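Local coordinates for probable enoyl-CoA hydratase/isomerase (Pseudomonas aeruginosa PAO1, PDB 5YLO), which probably acts as a Delta3,Delta2-enoyl-CoA isomerase of the crotonase family, shifting double bonds during the metabolism of unsaturated fatty acids, at residues L7-E12 and A16-N21; A52-G57 and A197-L202. All coordinates share one frame; numbering follows the deposited sequence.

Interaction 1. Residues L7-E12 and A16-N21; sequences LQTRVE and AWLVLN
Strands 7-12 and 16-20 run antiparallel, their segment axes 4.6 Å apart at closest approach and their directions 165° from one another, as the two arms of the N-terminal beta hairpin at the edge of the crotonase-fold sheet. Two hydrogen-bonded pairs, Q8 with V19 and R10 with W17, carry four backbone bonds, among them the short one from W17 N to R10 O at 2.6 Å; L7-L20, T9-L18 and V11-A16 are the non-hydrogen-bonded pairs that alternate with them. At T9, CA adds a C-H...O contact to W17 O.

Side chains then sort by face. On the face turned to helix 31-46, L7 CD1 meets L20 CD1 at 3.9 Å, and T9 CG2 lies beside L18 CD2 at 3.7 Å; L37 of that helix touches both L7 and L18. The other face, partly exposed, carries Q8 alongside V19 and, next to them, R10 over W17. R10 leaves its backbone with CG between N and the carbonyl carbon (chi1 78°); this first torsion, with a further bend at chi2, brings the chain across the indole and lays the guanidinium almost flat on it, planes 20° apart, in an off-centre cation-pi stack. A salt bridge from NE to E12 OE1, weak as a hydrogen bond, also engages the guanidinium, while R10 NH2 rests 3.8 Å from W17 CE3.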
# COMPACT_ATOMS: atom_id res chain seq x y z
N LEU A 7 18.64 21.59 20.47
CA LEU A 7 18.45 20.16 20.34
C LEU A 7 19.36 19.47 21.34
O LEU A 7 20.58 19.61 21.27
CB LEU A 7 18.78 19.71 18.91
CG LEU A 7 18.25 18.35 18.44
CD1 LEU A 7 16.82 18.48 17.95
CD2 LEU A 7 19.16 17.80 17.36
N GLN A 8 18.76 18.73 22.28
CA GLN A 8 19.53 18.00 23.28
C GLN A 8 19.95 16.66 22.69
O GLN A 8 19.10 15.87 22.26
CB GLN A 8 18.72 17.80 24.56
CG GLN A 8 19.58 17.49 25.78
CD GLN A 8 19.17 16.22 26.50
OE1 GLN A 8 18.26 15.52 26.08
NE2 GLN A 8 19.86 15.92 27.60
N THR A 9 21.25 16.40 22.67
CA THR A 9 21.81 15.22 22.04
C THR A 9 22.59 14.40 23.05
O THR A 9 23.41 14.96 23.80
CB THR A 9 22.72 15.61 20.87
OG1 THR A 9 21.96 16.34 19.89
CG2 THR A 9 23.31 14.37 20.23
N ARG A 10 22.34 13.10 23.08
CA ARG A 10 23.11 12.19 23.91
C ARG A 10 23.27 10.87 23.17
O ARG A 10 22.35 10.43 22.48
CB ARG A 10 22.45 11.98 25.29
CG ARG A 10 21.26 11.03 25.30
CD ARG A 10 20.19 11.45 26.30
NE ARG A 10 19.25 10.37 26.58
CZ ARG A 10 18.00 10.55 26.98
NH1 ARG A 10 17.51 11.77 27.13
NH2 ARG A 10 17.22 9.50 27.21
N VAL A 11 24.45 10.26 23.29
CA VAL A 11 24.77 9.02 22.59
C VAL A 11 25.17 7.99 23.64
O VAL A 11 26.20 8.15 24.31
CB VAL A 11 25.89 9.21 21.56
CG1 VAL A 11 26.22 7.88 20.89
CG2 VAL A 11 25.48 10.25 20.52
N GLU A 12 24.38 6.93 23.77
CA GLU A 12 24.59 5.89 24.76
C GLU A 12 24.53 4.53 24.08
O GLU A 12 23.50 4.17 23.50
CB GLU A 12 23.54 5.96 25.87
CG GLU A 12 23.31 7.34 26.46
CD GLU A 12 22.06 7.40 27.32
OE1 GLU A 12 21.53 8.51 27.53
OE2 GLU A 12 21.61 6.33 27.79
N ALA A 16 22.03 7.15 19.37
CA ALA A 16 22.07 8.61 19.42
C ALA A 16 20.65 9.13 19.66
O ALA A 16 19.77 8.94 18.82
CB ALA A 16 22.64 9.19 18.14
N TRP A 17 20.44 9.79 20.79
CA TRP A 17 19.15 10.35 21.15
C TRP A 17 19.13 11.82 20.75
O TRP A 17 19.91 12.62 21.27
CB TRP A 17 18.88 10.20 22.65
CG TRP A 17 18.84 8.77 23.11
CD1 TRP A 17 19.90 7.91 23.21
CD2 TRP A 17 17.69 8.04 23.56
NE1 TRP A 17 19.47 6.69 23.69
CE2 TRP A 17 18.12 6.75 23.91
CE3 TRP A 17 16.33 8.36 23.70
CZ2 TRP A 17 17.25 5.77 24.38
CZ3 TRP A 17 15.47 7.38 24.17
CH2 TRP A 17 15.93 6.10 24.50
N LEU A 18 18.24 12.17 19.83
CA LEU A 18 18.05 13.55 19.39
C LEU A 18 16.67 13.99 19.85
O LEU A 18 15.66 13.55 19.30
CB LEU A 18 18.20 13.67 17.87
CG LEU A 18 19.38 12.92 17.25
CD1 LEU A 18 19.47 13.17 15.76
CD2 LEU A 18 20.68 13.29 17.93
N VAL A 19 16.63 14.86 20.85
CA VAL A 19 15.39 15.31 21.45
C VAL A 19 15.19 16.78 21.12
O VAL A 19 16.05 17.61 21.43
CB VAL A 19 15.37 15.09 22.97
CG1 VAL A 19 13.99 15.39 23.54
CG2 VAL A 19 15.80 13.66 23.31
N LEU A 20 14.07 17.10 20.48
CA LEU A 20 13.65 18.49 20.37
C LEU A 20 13.51 19.08 21.76
O LEU A 20 12.93 18.45 22.66
CB LEU A 20 12.32 18.58 19.61
CG LEU A 20 12.32 18.63 18.08
CD1 LEU A 20 13.12 17.48 17.47
CD2 LEU A 20 10.89 18.61 17.56
N ASN A 21 14.05 20.28 21.97
CA ASN A 21 14.11 20.87 23.30
C ASN A 21 13.64 22.32 23.26
O ASN A 21 14.40 23.26 23.52
CB ASN A 21 15.50 20.77 23.90
CG ASN A 21 15.50 20.97 25.40
OD1 ASN A 21 16.59 20.56 26.05
ND2 ASN A 21 14.54 21.48 25.97

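Interaction 2. Residues A52-G57 and A197-L202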
# COMPACT_ATOMS: atom_id res chain seq x y z
N ALA A 52 22.00 3.36 15.86
CA ALA A 52 20.57 3.62 15.81
C ALA A 52 20.33 5.03 16.30
O ALA A 52 21.09 5.55 17.13
CB ALA A 52 19.78 2.61 16.65
N VAL A 53 19.28 5.67 15.79
CA VAL A 53 18.99 7.07 16.08
C VAL A 53 17.55 7.17 16.58
O VAL A 53 16.64 6.61 15.97
CB VAL A 53 19.20 7.96 14.85
CG1 VAL A 53 18.80 9.40 15.16
CG2 VAL A 53 20.64 7.89 14.38
N VAL A 54 17.36 7.90 17.68
CA VAL A 54 16.05 8.13 18.26
C VAL A 54 15.74 9.62 18.16
O VAL A 54 16.59 10.46 18.49
CB VAL A 54 15.98 7.66 19.73
CG1 VAL A 54 14.64 8.02 20.33
CG2 VAL A 54 16.24 6.16 19.81
N LEU A 55 14.54 9.94 17.69
CA LEU A 55 14.06 11.31 17.60
C LEU A 55 12.87 11.47 18.54
O LEU A 55 11.84 10.81 18.35
CB LEU A 55 13.65 11.66 16.16
CG LEU A 55 13.19 13.09 15.92
CD1 LEU A 55 14.33 14.07 16.16
CD2 LEU A 55 12.64 13.24 14.51
N GLY A 56 13.01 12.33 19.54
CA GLY A 56 11.98 12.50 20.54
C GLY A 56 11.70 13.97 20.80
O GLY A 56 12.44 14.86 20.41
N GLY A 57 10.58 14.19 21.49
CA GLY A 57 10.20 15.52 21.94
C GLY A 57 10.39 15.67 23.44
O GLY A 57 10.60 14.71 24.17
N ALA A 197 14.76 -0.07 24.52
CA ALA A 197 14.86 -1.51 24.25
C ALA A 197 14.75 -1.80 22.76
O ALA A 197 15.50 -2.64 22.24
CB ALA A 197 13.77 -2.26 25.03
N PHE A 198 13.84 -1.12 22.07
CA PHE A 198 13.70 -1.33 20.63
C PHE A 198 14.94 -0.85 19.88
O PHE A 198 15.47 -1.55 19.02
CB PHE A 198 12.44 -0.64 20.11
CG PHE A 198 12.21 -0.82 18.64
CD1 PHE A 198 11.99 -2.09 18.11
CD2 PHE A 198 12.21 0.27 17.78
CE1 PHE A 198 11.78 -2.26 16.75
CE2 PHE A 198 12.00 0.10 16.42
CZ PHE A 198 11.79 -1.16 15.91
N ALA A 199 15.42 0.35 20.21
CA ALA A 199 16.62 0.87 19.58
C ALA A 199 17.86 0.07 19.95
O ALA A 199 18.84 0.09 19.21
CB ALA A 199 16.82 2.34 19.95
N ALA A 200 17.82 -0.66 21.07
CA ALA A 200 18.99 -1.45 21.46
C ALA A 200 19.18 -2.66 20.56
O ALA A 200 20.30 -2.97 20.15
CB ALA A 200 18.86 -1.89 22.92
N ARG A 201 18.09 -3.38 20.26
CA ARG A 201 18.22 -4.55 19.39
C ARG A 201 18.45 -4.14 17.94
O ARG A 201 19.09 -4.87 17.19
CB ARG A 201 16.98 -5.44 19.52
CG ARG A 201 15.66 -4.72 19.43
CD ARG A 201 14.50 -5.64 19.77
NE ARG A 201 14.57 -6.90 19.04
CZ ARG A 201 13.56 -7.75 18.89
NH1 ARG A 201 12.37 -7.46 19.42
NH2 ARG A 201 13.72 -8.87 18.21
N LEU A 202 17.94 -2.97 17.54
CA LEU A 202 18.33 -2.41 16.26
C LEU A 202 19.82 -2.08 16.25
O LEU A 202 20.52 -2.37 15.27
CB LEU A 202 17.52 -1.15 15.95
CG LEU A 202 16.10 -1.32 15.42
CD1 LEU A 202 15.43 0.04 15.31
CD2 LEU A 202 16.12 -2.01 14.07
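This is a small, buried, apolar contact between a sheet and a helix: strand 52-56, an inner strand of the main sheet, faces helix 191-204 across the side opposite helix 31-46. The strand and helix segments run roughly antiparallel, 157° between their directions, with axes 8.3 Å apart at closest approach, and only 130 Å² is buried between them.

A199 supplies the helix's central point of contact. Its CB meets V54 CG2 at 3.9 Å: with V54 CG1 anti to the backbone N (chi1 176°), CG2 stands anti to the carbonyl carbon and is the methyl that reaches A199. Two residues back along the strand, A52 CB comes closest to a backbone atom, lying 3.7 Å from A199 O. It also sits 4.4 Å from both A199 CB and, three residues further along the helix, L202 CB, a looser touch. Small residues at A52 and A199 let the backbones come near, their CA atoms 6.1 Å apart.

Neighbours complete the layer: I15 touches V54 and A199, and V104 of the next strand packs against F198 and L202. F166 of the second subunit also packs on L202. Such helix-on-sheet packing belongs to the layered alpha/beta core of the crotonase fold.

Overall arrangement
Both interactions are built on one sheet: strands 15-20 and 52-56 are parallel neighbours in it, and probable backbone hydrogen bonds from L18 N to V54 O and from L20 N to G56 O join the two contacts, whose centres lie 11 Å apart. Interaction 1 is local, closing a hairpin at the sheet's edge, and is only partly buried; backbone bonding dominates it, with charged and aromatic groups on its more open face. Interaction 2 spans 139 intervening residues, is wholly buried and relies on small apolar side chains packing between layers. Together they illustrate how lateral hydrogen bonding extends a sheet while apolar side chains attach helices to its faces.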